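Local coordinates for protein putative alkaline phosphatase (Pseudomonas fluorescens, PDB 4F1V) that binds phosphate with high affinity in the periplasm and probably delivers it to the membrane components of an ABC transporter for phosphate import, at residues D2-Q12 with G24-S33; S33-D44 with N56-S67. All blocks are in the same frame, centred on the assembly; numbering follows the deposited sequence.

Contact 1: D2-Q12 with G24-S33. With PI (hydrogenphosphate ion), chain B.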
loop_
_atom_site.group_PDB
_atom_site.type_symbol
_atom_site.label_atom_id
_atom_site.label_comp_id
_atom_site.label_asym_id
_atom_site.label_seq_id
_atom_site.Cartn_x
_atom_site.Cartn_y
_atom_site.Cartn_z
ATOM N N ASP A 2 -3.994 -15.683 20.466
ATOM C CA ASP A 2 -4.307 -15.343 19.085
ATOM C C ASP A 2 -3.046 -14.691 18.450
ATOM O O ASP A 2 -2.197 -14.076 19.055
ATOM C CB ASP A 2 -5.455 -14.402 18.972
ATOM C CG ASP A 2 -6.880 -15.110 19.027
ATOM O OD1 ASP A 2 -7.863 -14.349 18.943
ATOM O OD2 ASP A 2 -7.004 -16.377 19.011
ATOM N N ILE A 3 -3.034 -14.807 17.124
ATOM C CA ILE A 3 -2.060 -14.133 16.240
ATOM C C ILE A 3 -2.496 -12.715 15.968
ATOM O O ILE A 3 -3.625 -12.501 15.459
ATOM C CB ILE A 3 -2.079 -14.937 14.846
ATOM C CG1 ILE A 3 -1.601 -16.382 14.965
ATOM C CG2 ILE A 3 -1.292 -14.156 13.796
ATOM C CD1 ILE A 3 -0.164 -16.509 15.420
ATOM N N ASN A 4 -1.672 -11.755 16.314
ATOM C CA ASN A 4 -2.033 -10.359 16.248
ATOM C C ASN A 4 -1.317 -9.630 15.085
ATOM O O ASN A 4 -0.068 -9.593 15.051
ATOM C CB ASN A 4 -1.660 -9.660 17.546
ATOM C CG ASN A 4 -2.358 -10.282 18.727
ATOM O OD1 ASN A 4 -3.574 -10.439 18.730
ATOM N ND2 ASN A 4 -1.587 -10.635 19.752
ATOM N N GLY A 5 -2.106 -9.010 14.207
ATOM C CA GLY A 5 -1.597 -8.214 13.094
ATOM C C GLY A 5 -2.319 -6.875 12.996
ATOM O O GLY A 5 -3.375 -6.601 13.547
ATOM N N GLY A 6 -1.711 -6.001 12.188
ATOM C CA GLY A 6 -2.185 -4.627 12.029
ATOM C C GLY A 6 -1.183 -3.855 11.209
ATOM O O GLY A 6 -0.164 -4.377 10.772
ATOM N N GLY A 7 -1.497 -2.550 10.995
ATOM C CA GLY A 7 -0.623 -1.699 10.204
ATOM C C GLY A 7 -1.403 -0.895 9.201
ATOM O O GLY A 7 -2.385 -0.202 9.538
ATOM N N ALA A 8 -0.973 -0.961 7.923
ATOM C CA ALA A 8 -1.561 -0.223 6.817
ATOM C C ALA A 8 -3.084 -0.142 6.904
ATOM O O ALA A 8 -3.768 -1.171 7.015
ATOM C CB ALA A 8 -1.175 -0.920 5.517
ATOM N N THR A 9 -3.612 1.081 6.746
ATOM C CA THR A 9 -5.038 1.278 6.606
ATOM C C THR A 9 -5.545 1.088 5.170
ATOM O O THR A 9 -6.722 0.752 4.987
ATOM C CB THR A 9 -5.520 2.656 7.162
ATOM O OG1 THR A 9 -5.079 3.738 6.303
ATOM C CG2 THR A 9 -5.102 2.858 8.585
ATOM N N LEU A 10 -4.688 1.263 4.155
ATOM C CA LEU A 10 -5.162 1.181 2.767
ATOM C C LEU A 10 -5.967 -0.108 2.539
ATOM O O LEU A 10 -7.047 -0.025 1.904
ATOM C CB LEU A 10 -3.999 1.416 1.806
ATOM C CG LEU A 10 -4.214 1.106 0.313
ATOM C CD1 LEU A 10 -3.370 1.989 -0.556
ATOM C CD2 LEU A 10 -3.937 -0.382 -0.003
ATOM N N PRO A 11 -5.499 -1.271 2.996
ATOM C CA PRO A 11 -6.197 -2.560 2.772
ATOM C C PRO A 11 -6.924 -3.094 4.013
ATOM O O PRO A 11 -7.263 -4.258 4.079
ATOM C CB PRO A 11 -5.073 -3.523 2.406
ATOM C CG PRO A 11 -3.980 -3.081 3.352
ATOM C CD PRO A 11 -4.144 -1.563 3.520
ATOM N N GLN A 12 -7.154 -2.241 5.018
ATOM C CA GLN A 12 -7.684 -2.823 6.272
ATOM C C GLN A 12 -9.065 -3.453 6.072
ATOM O O GLN A 12 -9.340 -4.448 6.741
ATOM C CB GLN A 12 -7.743 -1.799 7.425
ATOM C CG GLN A 12 -8.844 -0.746 7.187
ATOM C CD GLN A 12 -8.862 0.330 8.213
ATOM O OE1 GLN A 12 -7.808 0.739 8.736
ATOM N NE2 GLN A 12 -10.047 0.783 8.570
ATOM N N GLY A 24 -7.352 -18.574 14.412
ATOM C CA GLY A 24 -6.343 -18.123 15.345
ATOM C C GLY A 24 -5.956 -16.690 15.181
ATOM O O GLY A 24 -5.254 -16.161 16.053
ATOM N N PHE A 25 -6.339 -16.009 14.087
ATOM C CA PHE A 25 -5.978 -14.621 13.835
ATOM C C PHE A 25 -6.981 -13.709 14.491
ATOM O O PHE A 25 -8.185 -13.756 14.238
ATOM C CB PHE A 25 -5.928 -14.311 12.332
ATOM C CG PHE A 25 -4.657 -14.720 11.641
ATOM C CD1 PHE A 25 -4.274 -16.060 11.528
ATOM C CD2 PHE A 25 -3.857 -13.784 11.027
ATOM C CE1 PHE A 25 -3.141 -16.422 10.859
ATOM C CE2 PHE A 25 -2.698 -14.123 10.385
ATOM C CZ PHE A 25 -2.315 -15.450 10.286
ATOM N N ALA A 26 -6.484 -12.818 15.320
ATOM C CA ALA A 26 -7.268 -11.697 15.853
ATOM C C ALA A 26 -7.630 -10.731 14.712
ATOM O O ALA A 26 -6.997 -10.703 13.647
ATOM C CB ALA A 26 -6.455 -10.958 16.889
ATOM N N GLN A 27 -8.658 -9.938 14.920
ATOM C CA GLN A 27 -9.076 -9.014 13.870
ATOM C C GLN A 27 -7.936 -7.978 13.685
ATOM O O GLN A 27 -7.329 -7.438 14.589
ATOM C CB GLN A 27 -10.386 -8.364 14.259
ATOM C CG GLN A 27 -11.616 -9.286 14.327
ATOM C CD GLN A 27 -11.784 -10.079 13.003
ATOM O OE1 GLN A 27 -12.068 -9.478 11.929
ATOM N NE2 GLN A 27 -11.673 -11.390 13.053
ATOM N N TYR A 28 -7.716 -7.650 12.389
ATOM C CA TYR A 28 -6.661 -6.733 11.961
ATOM C C TYR A 28 -6.909 -5.321 12.484
ATOM O O TYR A 28 -8.051 -4.828 12.476
ATOM C CB TYR A 28 -6.676 -6.680 10.403
ATOM C CG TYR A 28 -5.622 -5.809 9.781
ATOM C CD1 TYR A 28 -4.332 -6.317 9.587
ATOM C CD2 TYR A 28 -5.874 -4.498 9.370
ATOM C CE1 TYR A 28 -3.356 -5.535 8.958
ATOM C CE2 TYR A 28 -4.904 -3.715 8.751
ATOM C CZ TYR A 28 -3.657 -4.261 8.532
ATOM O OH TYR A 28 -2.674 -3.548 7.882
ATOM N N ILE A 29 -5.857 -4.670 12.907
ATOM C CA ILE A 29 -5.928 -3.329 13.483
ATOM C C ILE A 29 -5.240 -2.286 12.563
ATOM O O ILE A 29 -4.010 -2.355 12.362
ATOM C CB ILE A 29 -5.293 -3.296 14.896
ATOM C CG1 ILE A 29 -6.014 -4.299 15.825
ATOM C CG2 ILE A 29 -5.273 -1.892 15.456
ATOM C CD1 ILE A 29 -5.279 -4.595 17.110
ATOM N N GLY A 30 -6.012 -1.384 12.009
ATOM C CA GLY A 30 -5.457 -0.392 11.055
ATOM C C GLY A 30 -4.942 0.827 11.793
ATOM O O GLY A 30 -5.720 1.578 12.440
ATOM N N VAL A 31 -3.627 1.077 11.711
ATOM C CA VAL A 31 -2.922 2.164 12.393
ATOM C C VAL A 31 -1.961 2.899 11.498
ATOM O O VAL A 31 -1.330 3.837 11.987
ATOM C CB VAL A 31 -2.217 1.653 13.683
ATOM C CG1 VAL A 31 -3.211 1.328 14.785
ATOM C CG2 VAL A 31 -1.307 0.442 13.369
ATOM N N GLY A 32 -1.792 2.503 10.230
ATOM C CA GLY A 32 -0.777 3.099 9.366
ATOM C C GLY A 32 0.426 2.164 9.215
ATOM O O GLY A 32 0.783 1.428 10.128
ATOM N N SER A 33 1.067 2.262 8.042
ATOM C CA SER A 33 2.192 1.404 7.774
ATOM C C SER A 33 3.389 1.628 8.639
ATOM O O SER A 33 4.082 0.686 9.040
ATOM C CB SER A 33 2.622 1.501 6.284
ATOM O OG SER A 33 1.636 1.020 5.391
HETATM P P PI B . -1.400 3.379 5.088
HETATM O O1 PI B . 0.023 3.130 5.586
HETATM O O2 PI B . -2.376 3.547 6.255
HETATM O O3 PI B . -1.432 4.593 4.151
HETATM O O4 PI B . -1.865 2.125 4.295
HETATM O O HOH W 1 -8.932 -15.890 16.605
HETATM O O HOH W 2 -4.239 -10.892 13.216
HETATM O O HOH W 3 -4.695 -7.959 15.592
HETATM O O HOH W 4 -8.121 2.302 11.150
#
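Phe25 and Tyr28 each turn one ring face to the 2-12 segment, the first to Ile3 and the second to Gly6. The Phe25 ring carries Ile3 CG2 over the centre of that face, a CH-pi contact with the methyl 3.7 Å from the ring centroid; with chi1 at -64°, CG1 of Ile3 stands beside its backbone N and CG2 is the branch turned onto the ring. The Tyr28 ring takes Gly6 CA offset toward the rim and 3.8 Å from the centroid, while at its edge, in the ring plane, lies Ala8 O. That carbonyl accepts a hydrogen bond from Tyr28 OH at 2.8 Å, and Gln12 CB adds contact along the same rim; Tyr15 meets the ring as well.

The backbones pair in parallel where Gly6 and Gly7 face Ile29 and Gly30. Gly7 N donates to Ile29 O, and Gly7 O is gripped twice: Val31 N approaches in the carbonyl plane on a lone pair at 2.8 Å, whereas Gly32 N comes from well above that plane. A beta carbon on Gly6 would collide with Ile29 O, consistent with a glycine here. Nearer the N terminus, Ile3 N bonds to Gly24 O and Ala26 N to Ile3 O, in a separate bridge.

Beyond the strands both segments reach the hydrogenphosphate. Thr9 gives O2 two bonds, from its N and from OG1 at 2.7 Å, Leu10 N reaches O4 at 3.0 Å, and Ser33 grips O1 with N and OG. Arg142, Ser146, Gly147 and Thr148 give further hydrogen bonds, and Asp63 also lines the pocket. Tyr28 thus fixes the carbonyl just before Thr9. Most of these donors are neutral N-H and hydroxyl groups, so the oxygens are probably recognised largely through directed hydrogen bonds, with Arg142 adding charge.

Contact 2: S33-D44 with N56-S67. With PI (hydrogenphosphate ion), chain B.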
loop_
_atom_site.group_PDB
_atom_site.type_symbol
_atom_site.label_atom_id
_atom_site.label_comp_id
_atom_site.label_asym_id
_atom_site.label_seq_id
_atom_site.Cartn_x
_atom_site.Cartn_y
_atom_site.Cartn_z
ATOM N N SER A 33 1.067 2.262 8.042
ATOM C CA SER A 33 2.192 1.404 7.774
ATOM C C SER A 33 3.389 1.628 8.639
ATOM O O SER A 33 4.082 0.686 9.040
ATOM C CB SER A 33 2.622 1.501 6.284
ATOM O OG SER A 33 1.636 1.020 5.391
ATOM N N GLY A 34 3.705 2.896 8.953
ATOM C CA GLY A 34 4.839 3.156 9.852
ATOM C C GLY A 34 4.644 2.481 11.207
ATOM O O GLY A 34 5.550 1.859 11.776
ATOM N N ASN A 35 3.424 2.621 11.752
ATOM C CA ASN A 35 3.110 1.960 13.029
ATOM C C ASN A 35 3.167 0.438 12.890
ATOM O O ASN A 35 3.608 -0.248 13.814
ATOM C CB ASN A 35 1.759 2.418 13.534
ATOM C CG ASN A 35 1.807 3.785 14.136
ATOM O OD1 ASN A 35 2.769 4.118 14.852
ATOM N ND2 ASN A 35 0.784 4.629 13.866
ATOM N N GLY A 36 2.690 -0.102 11.759
ATOM C CA GLY A 36 2.737 -1.547 11.574
ATOM C C GLY A 36 4.183 -2.085 11.540
ATOM O O GLY A 36 4.495 -3.104 12.173
ATOM N N LYS A 37 5.046 -1.404 10.774
ATOM C CA LYS A 37 6.439 -1.811 10.734
ATOM C C LYS A 37 7.077 -1.745 12.133
ATOM O O LYS A 37 7.750 -2.676 12.570
ATOM C CB LYS A 37 7.239 -0.966 9.734
ATOM C CG LYS A 37 6.817 -1.182 8.257
ATOM C CD LYS A 37 7.820 -0.584 7.287
ATOM C CE LYS A 37 7.964 0.881 7.326
ATOM N NZ LYS A 37 9.066 1.382 6.463
ATOM N N ALA A 38 6.840 -0.668 12.858
ATOM C CA ALA A 38 7.474 -0.528 14.196
ATOM C C ALA A 38 6.920 -1.624 15.138
ATOM O O ALA A 38 7.666 -2.172 15.962
ATOM C CB ALA A 38 7.216 0.890 14.736
ATOM N N ALA A 39 5.621 -1.887 15.055
ATOM C CA ALA A 39 5.007 -2.923 15.889
ATOM C C ALA A 39 5.727 -4.257 15.708
ATOM O O ALA A 39 6.093 -4.948 16.659
ATOM C CB ALA A 39 3.528 -3.059 15.543
ATOM N N PHE A 40 5.892 -4.660 14.426
ATOM C CA PHE A 40 6.525 -5.949 14.153
ATOM C C PHE A 40 8.008 -5.938 14.559
ATOM O O PHE A 40 8.482 -6.843 15.225
ATOM C CB PHE A 40 6.342 -6.283 12.662
ATOM C CG PHE A 40 7.014 -7.609 12.335
ATOM C CD1 PHE A 40 6.284 -8.789 12.462
ATOM C CD2 PHE A 40 8.323 -7.700 11.931
ATOM C CE1 PHE A 40 6.855 -10.048 12.172
ATOM C CE2 PHE A 40 8.916 -8.918 11.668
ATOM C CZ PHE A 40 8.173 -10.073 11.784
ATOM N N LEU A 41 8.742 -4.935 14.086
ATOM C CA LEU A 41 10.192 -4.933 14.223
ATOM C C LEU A 41 10.667 -4.930 15.672
ATOM O O LEU A 41 11.725 -5.464 15.997
ATOM C CB LEU A 41 10.807 -3.788 13.434
ATOM C CG LEU A 41 10.614 -3.850 11.894
ATOM C CD1 LEU A 41 10.920 -2.454 11.320
ATOM C CD2 LEU A 41 11.465 -4.947 11.259
ATOM N N ASN A 42 9.866 -4.293 16.543
ATOM C CA ASN A 42 10.191 -4.140 17.958
ATOM C C ASN A 42 9.332 -5.014 18.871
ATOM O O ASN A 42 9.455 -4.962 20.085
ATOM C CB ASN A 42 10.018 -2.622 18.372
ATOM C CG ASN A 42 10.919 -1.773 17.505
ATOM O OD1 ASN A 42 12.132 -1.801 17.659
ATOM N ND2 ASN A 42 10.345 -1.069 16.529
ATOM N N ASN A 43 8.426 -5.808 18.287
ATOM C CA ASN A 43 7.452 -6.546 19.058
ATOM C C ASN A 43 6.735 -5.649 20.076
ATOM O O ASN A 43 6.711 -5.941 21.263
ATOM C CB ASN A 43 8.045 -7.799 19.724
ATOM C CG ASN A 43 6.951 -8.687 20.309
ATOM O OD1 ASN A 43 5.859 -8.745 19.734
ATOM N ND2 ASN A 43 7.257 -9.382 21.375
ATOM N N ASP A 44 6.170 -4.566 19.560
ATOM C CA ASP A 44 5.591 -3.516 20.387
ATOM C C ASP A 44 4.106 -3.353 20.075
ATOM O O ASP A 44 3.707 -2.628 19.161
ATOM C CB ASP A 44 6.326 -2.211 20.173
ATOM C CG ASP A 44 5.763 -1.057 21.011
ATOM O OD1 ASP A 44 4.880 -1.312 21.842
ATOM O OD2 ASP A 44 6.272 0.072 20.770
ATOM N N ASN A 56 1.754 -9.911 22.214
ATOM C CA ASN A 56 2.833 -9.869 21.212
ATOM C C ASN A 56 2.251 -9.490 19.839
ATOM O O ASN A 56 1.090 -9.633 19.555
ATOM C CB ASN A 56 3.553 -11.226 21.152
ATOM C CG ASN A 56 4.296 -11.491 22.449
ATOM O OD1 ASN A 56 5.146 -10.718 22.845
ATOM N ND2 ASN A 56 3.900 -12.523 23.162
ATOM N N VAL A 57 3.181 -9.020 18.971
ATOM C CA VAL A 57 2.868 -8.713 17.579
ATOM C C VAL A 57 3.402 -9.869 16.727
ATOM O O VAL A 57 4.572 -10.239 16.864
ATOM C CB VAL A 57 3.517 -7.403 17.129
ATOM C CG1 VAL A 57 3.331 -7.161 15.626
ATOM C CG2 VAL A 57 2.960 -6.242 17.929
ATOM N N HIS A 58 2.565 -10.417 15.851
ATOM C CA HIS A 58 2.969 -11.539 15.028
ATOM C C HIS A 58 3.181 -11.196 13.570
ATOM O O HIS A 58 3.927 -11.908 12.881
ATOM C CB HIS A 58 1.936 -12.673 15.182
ATOM C CG HIS A 58 1.788 -13.115 16.602
ATOM N ND1 HIS A 58 0.856 -12.593 17.430
ATOM C CD2 HIS A 58 2.581 -13.949 17.338
ATOM C CE1 HIS A 58 1.036 -13.124 18.618
ATOM N NE2 HIS A 58 2.109 -13.889 18.629
ATOM N N TRP A 59 2.506 -10.151 13.055
ATOM C CA TRP A 59 2.610 -9.810 11.623
ATOM C C TRP A 59 2.152 -8.347 11.470
ATOM O O TRP A 59 1.495 -7.786 12.337
ATOM C CB TRP A 59 1.803 -10.741 10.747
ATOM C CG TRP A 59 0.326 -10.678 10.787
ATOM C CD1 TRP A 59 -0.504 -11.216 11.737
ATOM C CD2 TRP A 59 -0.558 -10.053 9.830
ATOM N NE1 TRP A 59 -1.835 -10.979 11.418
ATOM C CE2 TRP A 59 -1.883 -10.270 10.245
ATOM C CE3 TRP A 59 -0.324 -9.317 8.647
ATOM C CZ2 TRP A 59 -2.996 -9.813 9.497
ATOM C CZ3 TRP A 59 -1.403 -8.854 7.894
ATOM C CH2 TRP A 59 -2.735 -9.121 8.319
ATOM N N ALA A 60 2.483 -7.785 10.294
ATOM C CA ALA A 60 2.005 -6.441 9.939
ATOM C C ALA A 60 1.594 -6.379 8.460
ATOM O O ALA A 60 2.162 -7.041 7.608
ATOM C CB ALA A 60 3.025 -5.384 10.216
ATOM N N GLY A 61 0.616 -5.514 8.195
ATOM C CA GLY A 61 0.363 -5.027 6.840
ATOM C C GLY A 61 1.102 -3.714 6.619
ATOM O O GLY A 61 1.088 -2.851 7.481
ATOM N N SER A 62 1.731 -3.541 5.450
ATOM C CA SER A 62 2.420 -2.309 5.137
ATOM C C SER A 62 2.417 -2.068 3.630
ATOM O O SER A 62 2.725 -2.989 2.871
ATOM C CB SER A 62 3.869 -2.370 5.625
ATOM O OG SER A 62 4.470 -1.111 5.415
ATOM N N ASP A 63 2.130 -0.846 3.199
ATOM C CA ASP A 63 2.364 -0.413 1.832
ATOM C C ASP A 63 3.640 0.452 1.719
ATOM O O ASP A 63 3.910 1.020 0.646
ATOM C CB ASP A 63 1.125 0.208 1.093
ATOM C CG ASP A 63 -0.073 0.411 2.039
ATOM O OD1 ASP A 63 -0.979 -0.421 2.079
ATOM O OD2 ASP A 63 -0.009 1.440 2.753
ATOM N N SER A 64 4.404 0.515 2.801
ATOM C CA SER A 64 5.746 1.055 2.828
ATOM C C SER A 64 6.761 -0.093 2.913
ATOM O O SER A 64 6.671 -0.946 3.814
ATOM C CB SER A 64 5.946 1.973 4.045
ATOM O OG SER A 64 7.288 2.317 4.240
ATOM N N LYS A 65 7.744 -0.135 2.031
ATOM C CA LYS A 65 8.792 -1.156 2.133
ATOM C C LYS A 65 9.613 -0.988 3.412
ATOM O O LYS A 65 9.837 0.112 3.913
ATOM C CB LYS A 65 9.740 -1.075 0.951
ATOM C CG LYS A 65 9.116 -1.653 -0.354
ATOM C CD LYS A 65 10.082 -1.947 -1.459
ATOM C CE LYS A 65 11.097 -3.003 -1.337
ATOM N NZ LYS A 65 11.646 -3.325 -2.771
ATOM N N LEU A 66 10.095 -2.144 3.886
ATOM C CA LEU A 66 11.125 -2.125 4.922
ATOM C C LEU A 66 12.413 -1.449 4.375
ATOM O O LEU A 66 12.895 -1.820 3.305
ATOM C CB LEU A 66 11.395 -3.552 5.390
ATOM C CG LEU A 66 10.257 -4.136 6.202
ATOM C CD1 LEU A 66 10.368 -5.642 6.252
ATOM C CD2 LEU A 66 10.231 -3.627 7.664
ATOM N N SER A 67 12.927 -0.466 5.119
ATOM C CA SER A 67 14.105 0.233 4.680
ATOM C C SER A 67 15.354 -0.607 4.962
ATOM O O SER A 67 15.360 -1.570 5.714
ATOM C CB SER A 67 14.238 1.564 5.425
ATOM O OG SER A 67 14.549 1.269 6.786
HETATM P P PI B . -1.400 3.379 5.088
HETATM O O1 PI B . 0.023 3.130 5.586
HETATM O O2 PI B . -2.376 3.547 6.255
HETATM O O3 PI B . -1.432 4.593 4.151
HETATM O O4 PI B . -1.865 2.125 4.295
#
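A bend at chi3 (-65°) in the otherwise extended chain of Lys37 swings its ammonium group from the flank of helix 33-42 over to the loop after strand 59-62, and Asn43, with CG anti to its backbone N (chi1 -170°), sends its amide across to the start of the other segment. Lys37 NZ donates to Ser64 OG and to Lys65 O, both at 3.0 Å, the second from above the carbonyl plane, and forms a salt bridge with Glu70; its CD meanwhile lies against Leu66 CD2. A methionine in its place would probably leave Glu70 without its countercharge and Lys65 O without this donor.

At the far end of the helix, Asn43 uses both halves of its amide. Its OD1 takes a nearly straight bond from Val57 N at 2.8 Å, and its ND2 gives one to Asn56 OD1 at 2.9 Å, the two amide planes being only 24° apart. Positive phi at Asn43, with Asp44 N bonded back to Ala39 O and Asn43 N to Phe40 O, closes the helix in a Schellman motif. Between these polar ends the packing is close: Ala60 CB sits 3.3 Å from Gly36 O, Val57 packs its CG2 against Ala39 CB and its CG1 against Phe40 CA, and the Phe40 ring turns its edge to His58 O.

At the helix start, Ser33 OG also accepts from Asp63 N at 2.9 Å, tying the phosphate-binding serine to the residue whose OD2 lies 2.5 Å from phosphate O4. Asp63 OD1 is held by Thr294. The helix runs nearly antiparallel to the strand, its N terminus at the ligand, an arrangement characteristic of anion sites in periplasmic phosphate-binding proteins of the venus-flytrap fold.

From the N terminus, strand 5-7 leads through helix 12-15 back to strand 29-30, and contact 1 closes this beta-alpha-beta unit. Contact 2 then opens at Ser33, which the two share, and closes the next loop of the chain, from helix 33-42 through an irregular connection to strand 59-62. The contacts are therefore in series, neither nested nor crossed. They meet again in space because strand 5-7 lies between 29-30 and 59-62 in one sheet: Ala8 N lies 2.8 Å from Gly61 O, and Asn4 ND2 2.9 Å from Asn56 O, both probable hydrogen bonds. Each contact has one end at the phosphate, so successive crossovers of the same sheet bring their loops to one site.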